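Kojibiose phosphorylase (Gut metagenome, PDB 6W0P) is a carbohydrate-active enzyme of glycoside hydrolase family 65, with N-terminal, central catalytic and C-terminal domains characteristic of that family. Local coordinates at residues Y430-N435 and Y597-S602; R81-I86 and K404-L409; R458-Q463 and S469-M474. All coordinates share one frame; numbering follows the deposited sequence.

Contact 1. Residues Y430-N435 and Y597-S602; sequences YMKIYN and YMEEFS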
ATOM      1  N   TYR A 430      23.657 -11.402  25.202  1.00 30.72           N
ATOM      2  CA  TYR A 430      25.091 -11.047  25.249  1.00 31.04           C
ATOM      3  C   TYR A 430      25.584 -11.049  26.705  1.00 32.53           C
ATOM      4  O   TYR A 430      26.663 -11.625  27.009  1.00 31.65           O
ATOM      5  CB  TYR A 430      25.309  -9.670  24.626  1.00 30.63           C
ATOM      6  CG  TYR A 430      26.741  -9.229  24.706  1.00 30.71           C
ATOM      7  CD1 TYR A 430      27.706  -9.915  23.995  1.00 30.38           C
ATOM      8  CD2 TYR A 430      27.143  -8.171  25.510  1.00 30.60           C
ATOM      9  CE1 TYR A 430      29.041  -9.556  24.059  1.00 30.45           C
ATOM     10  CE2 TYR A 430      28.474  -7.792  25.577  1.00 30.83           C
ATOM     11  CZ  TYR A 430      29.427  -8.501  24.859  1.00 30.75           C
ATOM     12  OH  TYR A 430      30.748  -8.185  24.896  1.00 30.60           O
ATOM     13  N   MET A 431      24.825 -10.383  27.580  1.00 33.78           N
ATOM     14  CA  MET A 431      25.160 -10.263  29.017  1.00 35.56           C
ATOM     15  C   MET A 431      25.051 -11.660  29.642  1.00 36.76           C
ATOM     16  O   MET A 431      25.860 -11.972  30.528  1.00 36.62           O
ATOM     17  CB  MET A 431      24.233  -9.266  29.726  1.00 35.38           C
ATOM     18  CG  MET A 431      24.430  -7.837  29.232  1.00 35.42           C
ATOM     19  SD  MET A 431      26.103  -7.179  29.583  1.00 36.45           S
ATOM     20  CE  MET A 431      26.043  -7.176  31.375  1.00 35.81           C
ATOM     21  N   LYS A 432      24.129 -12.489  29.158  1.00 37.01           N
ATOM     22  CA  LYS A 432      23.924 -13.839  29.722  1.00 39.34           C
ATOM     23  C   LYS A 432      25.138 -14.726  29.394  1.00 38.47           C
ATOM     24  O   LYS A 432      25.467 -15.567  30.215  1.00 38.01           O
ATOM     25  CB  LYS A 432      22.614 -14.434  29.209  1.00 41.61           C
ATOM     26  CG  LYS A 432      22.312 -15.821  29.753  1.00 44.54           C
ATOM     27  CD  LYS A 432      21.367 -16.601  28.884  1.00 47.99           C
ATOM     28  CE  LYS A 432      19.936 -16.623  29.379  1.00 51.55           C
ATOM     29  NZ  LYS A 432      19.111 -17.513  28.517  1.00 54.26           N
ATOM     30  N   ILE A 433      25.800 -14.527  28.256  1.00 36.55           N
ATOM     31  CA  ILE A 433      26.992 -15.339  27.876  1.00 36.51           C
ATOM     32  C   ILE A 433      28.266 -14.719  28.471  1.00 36.61           C
ATOM     33  O   ILE A 433      29.137 -15.495  28.874  1.00 36.85           O
ATOM     34  CB  ILE A 433      27.074 -15.502  26.345  1.00 35.94           C
ATOM     35  CG1 ILE A 433      25.797 -16.105  25.752  1.00 35.77           C
ATOM     36  CG2 ILE A 433      28.302 -16.308  25.965  1.00 36.32           C
ATOM     37  CD1 ILE A 433      25.377 -17.428  26.373  1.00 36.70           C
ATOM     38  N   TYR A 434      28.384 -13.390  28.535  1.00 37.01           N
ATOM     39  CA  TYR A 434      29.667 -12.689  28.830  1.00 37.85           C
ATOM     40  C   TYR A 434      29.628 -11.764  30.050  1.00 39.42           C
ATOM     41  O   TYR A 434      30.713 -11.290  30.459  1.00 40.85           O
ATOM     42  CB  TYR A 434      30.062 -11.848  27.628  1.00 36.42           C
ATOM     43  CG  TYR A 434      30.519 -12.707  26.489  1.00 35.45           C
ATOM     44  CD1 TYR A 434      31.717 -13.393  26.574  1.00 34.99           C
ATOM     45  CD2 TYR A 434      29.744 -12.857  25.350  1.00 34.58           C
ATOM     46  CE1 TYR A 434      32.155 -14.180  25.524  1.00 35.09           C
ATOM     47  CE2 TYR A 434      30.170 -13.638  24.294  1.00 33.85           C
ATOM     48  CZ  TYR A 434      31.380 -14.297  24.384  1.00 34.13           C
ATOM     49  OH  TYR A 434      31.812 -15.071  23.359  1.00 33.23           O
ATOM     50  N   ASN A 435      28.442 -11.473  30.577  1.00 40.51           N
ATOM     51  CA  ASN A 435      28.229 -10.520  31.698  1.00 41.39           C
ATOM     52  C   ASN A 435      29.254  -9.380  31.611  1.00 41.87           C
ATOM     53  O   ASN A 435      30.018  -9.202  32.572  1.00 43.97           O
ATOM     54  CB  ASN A 435      28.273 -11.262  33.032  1.00 41.73           C
ATOM     55  CG  ASN A 435      27.715 -10.410  34.148  1.00 42.68           C
ATOM     56  OD1 ASN A 435      27.312  -9.273  33.913  1.00 41.61           O
ATOM     57  ND2 ASN A 435      27.684 -10.954  35.356  1.00 43.41           N
ATOM     58  N   TYR A 597      13.112 -18.126  25.250  1.00 30.13           N
ATOM     59  CA  TYR A 597      12.991 -18.290  26.719  1.00 31.05           C
ATOM     60  C   TYR A 597      12.626 -19.738  27.062  1.00 31.54           C
ATOM     61  O   TYR A 597      11.860 -19.967  28.042  1.00 31.77           O
ATOM     62  CB  TYR A 597      11.980 -17.272  27.244  1.00 30.82           C
ATOM     63  CG  TYR A 597      12.502 -15.862  27.269  1.00 30.55           C
ATOM     64  CD1 TYR A 597      13.402 -15.428  28.231  1.00 30.41           C
ATOM     65  CD2 TYR A 597      12.072 -14.958  26.321  1.00 30.54           C
ATOM     66  CE1 TYR A 597      13.875 -14.122  28.236  1.00 30.63           C
ATOM     67  CE2 TYR A 597      12.524 -13.652  26.314  1.00 30.55           C
ATOM     68  CZ  TYR A 597      13.426 -13.231  27.270  1.00 30.77           C
ATOM     69  OH  TYR A 597      13.818 -11.931  27.199  1.00 30.32           O
ATOM     70  N   MET A 598      13.185 -20.694  26.319  1.00 32.01           N
ATOM     71  CA  MET A 598      12.897 -22.155  26.455  0.50 32.82           C
ATOM     72  C   MET A 598      13.119 -22.601  27.912  1.00 34.02           C
ATOM     73  O   MET A 598      12.390 -23.500  28.376  1.00 33.98           O
ATOM     74  CB  MET A 598      13.781 -22.988  25.516  0.50 32.45           C
ATOM     75  CG  MET A 598      15.285 -22.830  25.757  0.50 32.61           C
ATOM     76  SD  MET A 598      16.335 -23.897  24.726  0.50 32.81           S
ATOM     77  CE  MET A 598      15.701 -23.536  23.086  0.50 32.59           C
ATOM     78  N   GLU A 599      14.075 -21.979  28.617  1.00 36.14           N
ATOM     79  CA  GLU A 599      14.446 -22.370  30.011  1.00 37.91           C
ATOM     80  C   GLU A 599      13.277 -22.150  30.987  1.00 37.66           C
ATOM     81  O   GLU A 599      13.268 -22.820  32.010  1.00 37.78           O
ATOM     82  CB  GLU A 599      15.734 -21.677  30.484  1.00 40.55           C
ATOM     83  CG  GLU A 599      15.597 -20.206  30.889  1.00 42.38           C
ATOM     84  CD  GLU A 599      15.829 -19.210  29.766  1.00 45.12           C
ATOM     85  OE1 GLU A 599      15.875 -19.648  28.565  1.00 46.84           O
ATOM     86  OE2 GLU A 599      15.943 -17.994  30.070  1.00 48.42           O
ATOM     87  N   GLU A 600      12.308 -21.278  30.700  1.00 36.95           N
ATOM     88  CA  GLU A 600      11.202 -20.922  31.634  0.50 36.77           C
ATOM     89  C   GLU A 600       9.951 -21.772  31.383  1.00 36.20           C
ATOM     90  O   GLU A 600       8.995 -21.662  32.186  1.00 36.20           O
ATOM     91  CB  GLU A 600      10.828 -19.452  31.473  0.50 37.19           C
ATOM     92  CG  GLU A 600      11.840 -18.525  32.108  0.50 37.58           C
ATOM     93  CD  GLU A 600      11.845 -17.123  31.542  0.50 37.38           C
ATOM     94  OE1 GLU A 600      10.799 -16.698  30.986  0.50 37.45           O
ATOM     95  OE2 GLU A 600      12.902 -16.470  31.655  0.50 37.16           O
ATOM     96  N   PHE A 601       9.924 -22.572  30.316  1.00 34.60           N
ATOM     97  CA  PHE A 601       8.679 -23.285  29.959  1.00 34.27           C
ATOM     98  C   PHE A 601       8.866 -24.777  30.188  1.00 34.22           C
ATOM     99  O   PHE A 601       9.893 -25.318  29.794  1.00 34.33           O
ATOM    100  CB  PHE A 601       8.234 -22.933  28.546  1.00 34.09           C
ATOM    101  CG  PHE A 601       7.848 -21.481  28.406  1.00 34.17           C
ATOM    102  CD1 PHE A 601       6.719 -20.982  29.041  1.00 34.33           C
ATOM    103  CD2 PHE A 601       8.630 -20.614  27.664  1.00 33.76           C
ATOM    104  CE1 PHE A 601       6.370 -19.643  28.930  1.00 33.96           C
ATOM    105  CE2 PHE A 601       8.288 -19.275  27.557  1.00 33.71           C
ATOM    106  CZ  PHE A 601       7.157 -18.799  28.184  1.00 33.87           C
ATOM    107  N   SER A 602       7.874 -25.408  30.812  1.00 34.88           N
ATOM    108  CA  SER A 602       7.893 -26.850  31.146  1.00 35.40           C
ATOM    109  C   SER A 602       7.718 -27.646  29.856  1.00 36.78           C
ATOM    110  O   SER A 602       7.302 -27.033  28.821  1.00 36.60           O
ATOM    111  CB  SER A 602       6.823 -27.164  32.148  1.00 35.71           C
ATOM    112  OG  SER A 602       5.528 -26.985  31.600  1.00 35.32           O
TER
HETATM  113  O   HOH W   1      16.496 -16.645  27.963  1.00 41.46           O
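K432 and E599 meet from opposite directions in a salt bridge at the protein surface, K432 NZ lying 3.6 Å from E599 OE2. A water closes the triangle: it accepts from K432 NZ at 2.8 Å and donates to the same E599 OE2 at 2.6 Å. One carboxylate oxygen therefore takes both the direct charge contact and the bridging one. K432 CA and Y597 CA, the nearest CA pair, are 12.2 Å apart, so the long side chains must bridge the gap. CG of K432 is anti to the backbone N (chi1 -179°), which sends the chain outward from the side of helix 418-434, near its end, while a bend at chi3 (-101°) aims the ammonium group. E599, in the short 3-10 segment 598-600, is itself bent at chi2. M684 of strand 684-686 packs on its side chain, and I685 on I433. Nearby, the K495 ammonium lies against the Y597 ring in a cation-pi contact. The contact thus ties helix 418-434 to the loop between helices 590-596 and 603-613. With a long direct pair and a water bonded to both partners, it is probably a partly solvated ion pair that the water helps to hold.

Contact 2. Residues R81-I86 and K404-L409; sequences RTHFTI and KEACNL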
ATOM      1  N   ARG A  81      11.720   7.002   0.453  1.00 44.32           N
ATOM      2  CA  ARG A  81      13.033   6.765  -0.199  1.00 46.27           C
ATOM      3  C   ARG A  81      13.795   5.642   0.533  1.00 42.22           C
ATOM      4  O   ARG A  81      14.408   5.897   1.586  1.00 39.65           O
ATOM      5  CB  ARG A  81      13.741   8.121  -0.275  1.00 51.51           C
ATOM      6  CG  ARG A  81      15.093   8.103  -0.965  1.00 56.44           C
ATOM      7  CD  ARG A  81      15.790   9.446  -0.807  1.00 61.41           C
ATOM      8  NE  ARG A  81      14.895  10.582  -0.998  1.00 65.31           N
ATOM      9  CZ  ARG A  81      14.961  11.734  -0.322  1.00 68.58           C
ATOM     10  NH1 ARG A  81      15.877  11.916   0.617  1.00 70.37           N
ATOM     11  NH2 ARG A  81      14.089  12.699  -0.574  1.00 68.20           N
ATOM     12  N   THR A  82      13.756   4.434  -0.030  1.00 39.61           N
ATOM     13  CA  THR A  82      14.478   3.248   0.486  1.00 38.85           C
ATOM     14  C   THR A  82      15.978   3.462   0.269  1.00 37.44           C
ATOM     15  O   THR A  82      16.363   4.399  -0.467  1.00 36.80           O
ATOM     16  CB  THR A  82      13.971   1.955  -0.169  1.00 39.27           C
ATOM     17  OG1 THR A  82      14.436   0.864   0.631  1.00 39.15           O
ATOM     18  CG2 THR A  82      14.425   1.801  -1.609  1.00 39.20           C
ATOM     19  N   HIS A  83      16.809   2.647   0.910  1.00 35.52           N
ATOM     20  CA  HIS A  83      18.273   2.661   0.664  1.00 35.13           C
ATOM     21  C   HIS A  83      18.749   1.223   0.546  1.00 34.50           C
ATOM     22  O   HIS A  83      17.981   0.310   0.919  1.00 33.76           O
ATOM     23  CB  HIS A  83      19.008   3.481   1.725  1.00 35.01           C
ATOM     24  CG  HIS A  83      18.982   2.845   3.066  1.00 34.23           C
ATOM     25  ND1 HIS A  83      17.935   3.016   3.938  1.00 33.97           N
ATOM     26  CD2 HIS A  83      19.866   2.037   3.677  1.00 34.07           C
ATOM     27  CE1 HIS A  83      18.185   2.356   5.042  1.00 34.11           C
ATOM     28  NE2 HIS A  83      19.355   1.727   4.896  1.00 33.61           N
ATOM     29  N   PHE A  84      19.946   1.052  -0.011  1.00 34.69           N
ATOM     30  CA  PHE A  84      20.499  -0.268  -0.410  1.00 34.74           C
ATOM     31  C   PHE A  84      22.029  -0.183  -0.503  1.00 34.58           C
ATOM     32  O   PHE A  84      22.547   0.893  -0.862  1.00 35.03           O
ATOM     33  CB  PHE A  84      19.835  -0.718  -1.718  1.00 34.50           C
ATOM     34  CG  PHE A  84      19.610   0.388  -2.720  1.00 34.67           C
ATOM     35  CD1 PHE A  84      20.635   0.818  -3.547  1.00 35.00           C
ATOM     36  CD2 PHE A  84      18.374   1.005  -2.830  1.00 34.70           C
ATOM     37  CE1 PHE A  84      20.434   1.847  -4.458  1.00 35.54           C
ATOM     38  CE2 PHE A  84      18.175   2.035  -3.738  1.00 35.10           C
ATOM     39  CZ  PHE A  84      19.210   2.463  -4.540  1.00 35.61           C
ATOM     40  N   THR A  85      22.700  -1.292  -0.172  1.00 34.19           N
ATOM     41  CA  THR A  85      24.149  -1.571  -0.391  1.00 33.73           C
ATOM     42  C   THR A  85      24.382  -1.634  -1.898  1.00 33.49           C
ATOM     43  O   THR A  85      23.622  -2.338  -2.565  1.00 32.58           O
ATOM     44  CB  THR A  85      24.552  -2.868   0.319  1.00 34.20           C
ATOM     45  OG1 THR A  85      24.079  -2.814   1.664  1.00 34.43           O
ATOM     46  CG2 THR A  85      26.042  -3.109   0.371  1.00 34.96           C
ATOM     47  N   ILE A  86      25.355  -0.884  -2.419  1.00 33.58           N
ATOM     48  CA  ILE A  86      25.482  -0.658  -3.892  1.00 33.33           C
ATOM     49  C   ILE A  86      26.638  -1.494  -4.457  1.00 32.59           C
ATOM     50  O   ILE A  86      27.698  -1.637  -3.816  1.00 31.47           O
ATOM     51  CB  ILE A  86      25.613   0.839  -4.229  1.00 33.91           C
ATOM     52  CG1 ILE A  86      26.710   1.515  -3.402  1.00 34.79           C
ATOM     53  CG2 ILE A  86      24.274   1.537  -4.065  1.00 34.11           C
ATOM     54  CD1 ILE A  86      27.035   2.926  -3.830  1.00 35.65           C
ATOM     55  N   LYS A 404      18.061   3.935   9.274  1.00 33.37           N
ATOM     56  CA  LYS A 404      16.716   4.442   8.902  1.00 34.18           C
ATOM     57  C   LYS A 404      15.863   3.283   8.382  1.00 33.39           C
ATOM     58  O   LYS A 404      16.426   2.326   7.802  1.00 32.48           O
ATOM     59  CB  LYS A 404      16.787   5.530   7.829  1.00 34.97           C
ATOM     60  CG  LYS A 404      17.491   6.794   8.279  1.00 36.24           C
ATOM     61  CD  LYS A 404      17.357   7.917   7.299  1.00 37.30           C
ATOM     62  CE  LYS A 404      17.955   9.196   7.851  1.00 38.93           C
ATOM     63  NZ  LYS A 404      18.438  10.060   6.750  1.00 40.16           N
ATOM     64  N   GLU A 405      14.545   3.396   8.531  1.00 33.08           N
ATOM     65  CA  GLU A 405      13.625   2.383   7.971  1.00 32.94           C
ATOM     66  C   GLU A 405      13.800   2.377   6.445  1.00 32.83           C
ATOM     67  O   GLU A 405      13.718   3.445   5.832  1.00 32.54           O
ATOM     68  CB  GLU A 405      12.187   2.648   8.408  1.00 32.70           C
ATOM     69  CG  GLU A 405      11.233   1.578   7.925  1.00 32.41           C
ATOM     70  CD  GLU A 405      11.579   0.201   8.458  1.00 32.36           C
ATOM     71  OE1 GLU A 405      11.250  -0.055   9.627  1.00 33.38           O
ATOM     72  OE2 GLU A 405      12.199  -0.596   7.718  1.00 31.88           O
ATOM     73  N   ALA A 406      14.053   1.208   5.859  1.00 32.62           N
ATOM     74  CA  ALA A 406      14.154   1.028   4.392  1.00 33.02           C
ATOM     75  C   ALA A 406      12.922   0.290   3.854  1.00 33.13           C
ATOM     76  O   ALA A 406      12.695   0.308   2.645  1.00 34.57           O
ATOM     77  CB  ALA A 406      15.435   0.310   4.043  1.00 32.58           C
ATOM     78  N   CYS A 407      12.151  -0.355   4.715  1.00 33.77           N
ATOM     79  CA  CYS A 407      10.914  -1.077   4.344  1.00 33.35           C
ATOM     80  C   CYS A 407       9.785  -0.065   4.117  1.00 34.36           C
ATOM     81  O   CYS A 407       9.408   0.655   5.071  1.00 34.14           O
ATOM     82  CB  CYS A 407      10.517  -2.056   5.436  1.00 33.02           C
ATOM     83  SG  CYS A 407       8.926  -2.836   5.095  1.00 31.65           S
ATOM     84  N   ASN A 408       9.233  -0.037   2.908  1.00 35.80           N
ATOM     85  CA  ASN A 408       8.211   0.965   2.502  1.00 36.96           C
ATOM     86  C   ASN A 408       6.817   0.332   2.569  1.00 37.24           C
ATOM     87  O   ASN A 408       5.839   0.990   2.093  1.00 37.42           O
ATOM     88  CB  ASN A 408       8.526   1.589   1.138  1.00 37.88           C
ATOM     89  CG  ASN A 408       8.406   0.627  -0.027  1.00 38.57           C
ATOM     90  OD1 ASN A 408       7.971  -0.500   0.142  1.00 40.88           O
ATOM     91  ND2 ASN A 408       8.797   1.063  -1.211  1.00 38.39           N
ATOM     92  N   LEU A 409       6.708  -0.878   3.133  1.00 36.45           N
ATOM     93  CA  LEU A 409       5.387  -1.515   3.382  1.00 36.03           C
ATOM     94  C   LEU A 409       4.967  -1.152   4.806  1.00 34.08           C
ATOM     95  O   LEU A 409       5.477  -1.776   5.765  1.00 32.07           O
ATOM     96  CB  LEU A 409       5.454  -3.036   3.163  1.00 36.82           C
ATOM     97  CG  LEU A 409       5.807  -3.491   1.738  1.00 39.00           C
ATOM     98  CD1 LEU A 409       5.850  -5.014   1.635  1.00 38.80           C
ATOM     99  CD2 LEU A 409       4.821  -2.938   0.713  1.00 39.46           C
TER
HETATM  100  O   HOH W   2      15.447   4.383   3.597  1.00 33.34           O
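A406 sets its methyl group between T82 and H83, and these three residues carry most of the contact. The A406 CB atom is 3.6 Å from T82 OG1 and equally close to H83 CE1, approaching the imidazole obliquely. Its backbone is engaged as well: T82 OG1 donates a short hydrogen bond of 2.7 Å to A406 O, meeting the carbonyl at a C=O...O angle of 128° and tilted 15° from its plane. With chi1 of T82 at -164°, the hydroxyl lies opposite the backbone N, where it can reach across to the loop. H83 adds the edge of its ring, with CE1 3.3 Å from K404 O, which lies near the ring plane. A water joins three further polar atoms. It donates to R81 O at 2.7 Å and to E405 O at 3.0 Å, and lies 2.9 Å from H83 ND1 in the plane of the ring. The other ring nitrogen, NE2, is hydrogen-bonded to the backbone N atoms of R401 and N402, so both ring nitrogens have partners, which should restrict rotation of the imidazole. The loop is braced from behind by E405: OE2 takes a hydrogen bond from C407 N at 3.0 Å, while OE1 is bonded to V398 N. Strand 83-85 pairs with strand 64-66 in a two-stranded antiparallel sheet of the N-terminal domain, whereas 404-409 is a catalytic-domain loop leading into helix 410-413. The interface between these domains is held here by a hydroxyl, an imidazole, backbone carbonyls and a shared water, with K404 NZ bonded to Y66 OH alongside; no salt bridge crosses the two segments, so the joint probably relies on directed hydrogen bonds and close packing.

Contact 3. Residues R458-Q463 and S469-M474; sequences RGQYNQ and SFYGVM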
ATOM      1  N   ARG A 458       4.446   3.784  22.340  1.00 35.91           N
ATOM      2  CA  ARG A 458       3.703   3.145  21.224  1.00 33.96           C
ATOM      3  C   ARG A 458       2.683   2.191  21.846  1.00 34.09           C
ATOM      4  O   ARG A 458       1.574   2.017  21.280  1.00 33.44           O
ATOM      5  CB  ARG A 458       4.667   2.446  20.257  1.00 34.13           C
ATOM      6  CG  ARG A 458       3.994   1.645  19.139  1.00 33.15           C
ATOM      7  CD  ARG A 458       2.968   2.482  18.393  1.00 33.03           C
ATOM      8  NE  ARG A 458       2.327   1.799  17.277  1.00 33.03           N
ATOM      9  CZ  ARG A 458       1.348   0.908  17.370  1.00 32.81           C
ATOM     10  NH1 ARG A 458       0.847   0.550  18.540  1.00 33.18           N
ATOM     11  NH2 ARG A 458       0.843   0.390  16.272  1.00 33.32           N
ATOM     12  N   GLY A 459       3.059   1.563  22.960  1.00 34.53           N
ATOM     13  CA  GLY A 459       2.121   0.819  23.819  1.00 35.23           C
ATOM     14  C   GLY A 459       1.072   1.761  24.383  1.00 35.53           C
ATOM     15  O   GLY A 459       1.405   2.923  24.619  1.00 35.89           O
ATOM     16  N   GLN A 460      -0.165   1.301  24.544  1.00 36.20           N
ATOM     17  CA  GLN A 460      -1.274   2.133  25.088  1.00 36.36           C
ATOM     18  C   GLN A 460      -2.038   1.350  26.162  1.00 35.78           C
ATOM     19  O   GLN A 460      -2.049   0.082  26.123  1.00 33.36           O
ATOM     20  CB  GLN A 460      -2.250   2.542  23.981  1.00 37.70           C
ATOM     21  CG  GLN A 460      -1.611   3.268  22.802  1.00 39.13           C
ATOM     22  CD  GLN A 460      -2.577   3.388  21.642  1.00 41.21           C
ATOM     23  OE1 GLN A 460      -3.187   4.443  21.455  1.00 44.13           O
ATOM     24  NE2 GLN A 460      -2.743   2.315  20.867  1.00 38.61           N
ATOM     25  N   TYR A 461      -2.699   2.086  27.061  1.00 34.81           N
ATOM     26  CA  TYR A 461      -3.715   1.519  27.969  1.00 34.96           C
ATOM     27  C   TYR A 461      -5.001   1.339  27.175  1.00 33.85           C
ATOM     28  O   TYR A 461      -5.255   2.148  26.251  1.00 33.96           O
ATOM     29  CB  TYR A 461      -3.952   2.423  29.184  1.00 36.44           C
ATOM     30  CG  TYR A 461      -2.810   2.476  30.165  1.00 37.09           C
ATOM     31  CD1 TYR A 461      -2.666   1.516  31.150  1.00 38.06           C
ATOM     32  CD2 TYR A 461      -1.882   3.504  30.121  1.00 38.11           C
ATOM     33  CE1 TYR A 461      -1.618   1.564  32.058  1.00 38.68           C
ATOM     34  CE2 TYR A 461      -0.836   3.577  31.027  1.00 38.77           C
ATOM     35  CZ  TYR A 461      -0.705   2.604  32.006  1.00 39.62           C
ATOM     36  OH  TYR A 461       0.332   2.681  32.900  1.00 40.73           O
ATOM     37  N   ASN A 462      -5.777   0.321  27.544  1.00 32.94           N
ATOM     38  CA  ASN A 462      -7.152   0.052  27.045  1.00 32.76           C
ATOM     39  C   ASN A 462      -8.100   1.186  27.484  1.00 33.82           C
ATOM     40  O   ASN A 462      -7.620   2.171  28.140  1.00 34.89           O
ATOM     41  CB  ASN A 462      -7.659  -1.313  27.527  1.00 32.04           C
ATOM     42  CG  ASN A 462      -8.072  -1.321  28.988  1.00 32.18           C
ATOM     43  OD1 ASN A 462      -7.409  -0.697  29.826  1.00 31.23           O
ATOM     44  ND2 ASN A 462      -9.170  -2.014  29.290  1.00 31.61           N
ATOM     45  N   GLN A 463      -9.390   1.054  27.144  1.00 34.07           N
ATOM     46  CA  GLN A 463     -10.432   2.104  27.291  1.00 35.59           C
ATOM     47  C   GLN A 463     -10.456   2.593  28.751  1.00 36.71           C
ATOM     48  O   GLN A 463     -10.298   3.807  28.942  1.00 36.70           O
ATOM     49  CB  GLN A 463     -11.776   1.567  26.782  1.00 35.71           C
ATOM     50  CG  GLN A 463     -12.963   2.511  26.974  1.00 36.44           C
ATOM     51  CD  GLN A 463     -13.194   3.556  25.898  1.00 36.83           C
ATOM     52  OE1 GLN A 463     -13.917   4.531  26.115  1.00 35.90           O
ATOM     53  NE2 GLN A 463     -12.605   3.363  24.722  1.00 35.53           N
ATOM     54  N   SER A 469      -1.275  -2.723  26.481  1.00 33.08           N
ATOM     55  CA  SER A 469      -0.932  -3.632  25.360  1.00 32.16           C
ATOM     56  C   SER A 469      -0.335  -2.860  24.187  1.00 31.83           C
ATOM     57  O   SER A 469      -0.031  -1.689  24.347  1.00 32.02           O
ATOM     58  CB  SER A 469      -2.141  -4.423  24.959  1.00 32.01           C
ATOM     59  OG  SER A 469      -1.779  -5.468  24.083  1.00 31.98           O
ATOM     60  N   PHE A 470      -0.144  -3.534  23.048  1.00 31.08           N
ATOM     61  CA  PHE A 470       0.132  -2.885  21.758  1.00 30.68           C
ATOM     62  C   PHE A 470      -1.072  -3.175  20.887  1.00 30.50           C
ATOM     63  O   PHE A 470      -1.449  -4.341  20.772  1.00 31.23           O
ATOM     64  CB  PHE A 470       1.472  -3.339  21.173  1.00 30.56           C
ATOM     65  CG  PHE A 470       2.658  -2.999  22.048  1.00 31.22           C
ATOM     66  CD1 PHE A 470       2.952  -3.751  23.177  1.00 31.50           C
ATOM     67  CD2 PHE A 470       3.429  -1.879  21.801  1.00 31.29           C
ATOM     68  CE1 PHE A 470       4.023  -3.424  23.997  1.00 31.96           C
ATOM     69  CE2 PHE A 470       4.514  -1.563  22.610  1.00 31.79           C
ATOM     70  CZ  PHE A 470       4.815  -2.338  23.701  1.00 31.83           C
ATOM     71  N   TYR A 471      -1.638  -2.114  20.317  1.00 30.28           N
ATOM     72  CA  TYR A 471      -2.807  -2.118  19.413  1.00 29.81           C
ATOM     73  C   TYR A 471      -2.282  -1.873  17.999  1.00 29.71           C
ATOM     74  O   TYR A 471      -1.319  -1.100  17.878  1.00 30.56           O
ATOM     75  CB  TYR A 471      -3.814  -1.055  19.863  1.00 29.66           C
ATOM     76  CG  TYR A 471      -4.482  -1.392  21.165  1.00 29.15           C
ATOM     77  CD1 TYR A 471      -3.925  -1.010  22.372  1.00 29.71           C
ATOM     78  CD2 TYR A 471      -5.660  -2.106  21.184  1.00 28.98           C
ATOM     79  CE1 TYR A 471      -4.525  -1.326  23.581  1.00 29.83           C
ATOM     80  CE2 TYR A 471      -6.238  -2.489  22.384  1.00 30.05           C
ATOM     81  CZ  TYR A 471      -5.670  -2.095  23.586  1.00 29.89           C
ATOM     82  OH  TYR A 471      -6.263  -2.444  24.759  1.00 30.62           O
ATOM     83  N   GLY A 472      -2.897  -2.515  16.996  1.00 29.27           N
ATOM     84  CA  GLY A 472      -2.646  -2.279  15.566  1.00 28.91           C
ATOM     85  C   GLY A 472      -1.265  -2.751  15.204  1.00 28.42           C
ATOM     86  O   GLY A 472      -0.487  -1.958  14.667  1.00 28.44           O
ATOM     87  N   VAL A 473      -0.949  -3.994  15.563  1.00 28.51           N
ATOM     88  CA  VAL A 473       0.431  -4.542  15.446  1.00 28.00           C
ATOM     89  C   VAL A 473       0.429  -5.804  14.591  1.00 27.38           C
ATOM     90  O   VAL A 473      -0.658  -6.274  14.145  1.00 27.55           O
ATOM     91  CB  VAL A 473       1.066  -4.776  16.826  1.00 28.47           C
ATOM     92  CG1 VAL A 473       1.263  -3.451  17.550  1.00 28.84           C
ATOM     93  CG2 VAL A 473       0.296  -5.772  17.682  1.00 28.64           C
ATOM     94  N   MET A 474       1.636  -6.296  14.365  1.00 26.75           N
ATOM     95  CA  MET A 474       1.918  -7.574  13.697  1.00 26.44           C
ATOM     96  C   MET A 474       3.108  -8.198  14.423  1.00 26.13           C
ATOM     97  O   MET A 474       4.124  -7.479  14.610  1.00 25.76           O
ATOM     98  CB  MET A 474       2.269  -7.327  12.225  1.00 26.57           C
ATOM     99  CG  MET A 474       2.792  -8.552  11.520  1.00 26.68           C
ATOM    100  SD  MET A 474       3.313  -8.270   9.805  1.00 27.07           S
ATOM    101  CE  MET A 474       1.737  -8.067   8.986  1.00 27.69           C
TER
HETATM  102  O   HOH W   3      -0.697   0.492  21.177  1.00 30.31           O
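R458 reaches from the end of helix 437-458 to the backbone of Y471 and G472. From CB, the first torsion (chi1 175°) swings CG away from the backbone N, and CG skirts the F470 ring, 4.5 Å from CD2. A bend at chi2 (52°) then turns CD and NE toward the loop, and CZ arrives 3.4 Å from Y471 O. At the tip both terminal nitrogens grip that carbonyl end-on and in the guanidinium plane: NH1 at 2.8 Å, nearly along the C=O axis, and NH2 at 3.1 Å. NH2 also makes a weak bond to G472 O, and V473 CG1 lies obliquely nearby. Strands 460-461 and 468-469 make a small beta-hairpin of the catalytic domain, which the segments extend, with Q460 and S469 as an antiparallel hydrogen-bonded pair; beyond it, G472 and V473 make a G1 bulge opposite V483. G459 CA sits over one face of the F470 ring in a CH-pi contact, 3.9 Å from the centroid. A water donates to R458 O and accepts from Y471 N and Q460 NE2. Q460 NE2 is 3.7 Å from Y471 CB, its amide at 83° to the ring, and also bonds R581 O of the second subunit.

Contacts 1 and 3 both lie in the central catalytic domain, and contact 3 is nested in the chain loop that contact 1 closes; their nearest atoms are about 13 Å apart. Contact 2 closes earlier in the sequence and joins the N-terminal domain to the catalytic one. It comes within about 8 Å of contact 3 at the nearest atoms, but stays about 21 Å from contact 1. None of the three touches another. They also differ in setting: contact 1 is on the surface, contact 2 partly buried at the domain junction, and contact 3 buried, where the second subunit meets Q460, N462, Q463 and Y471.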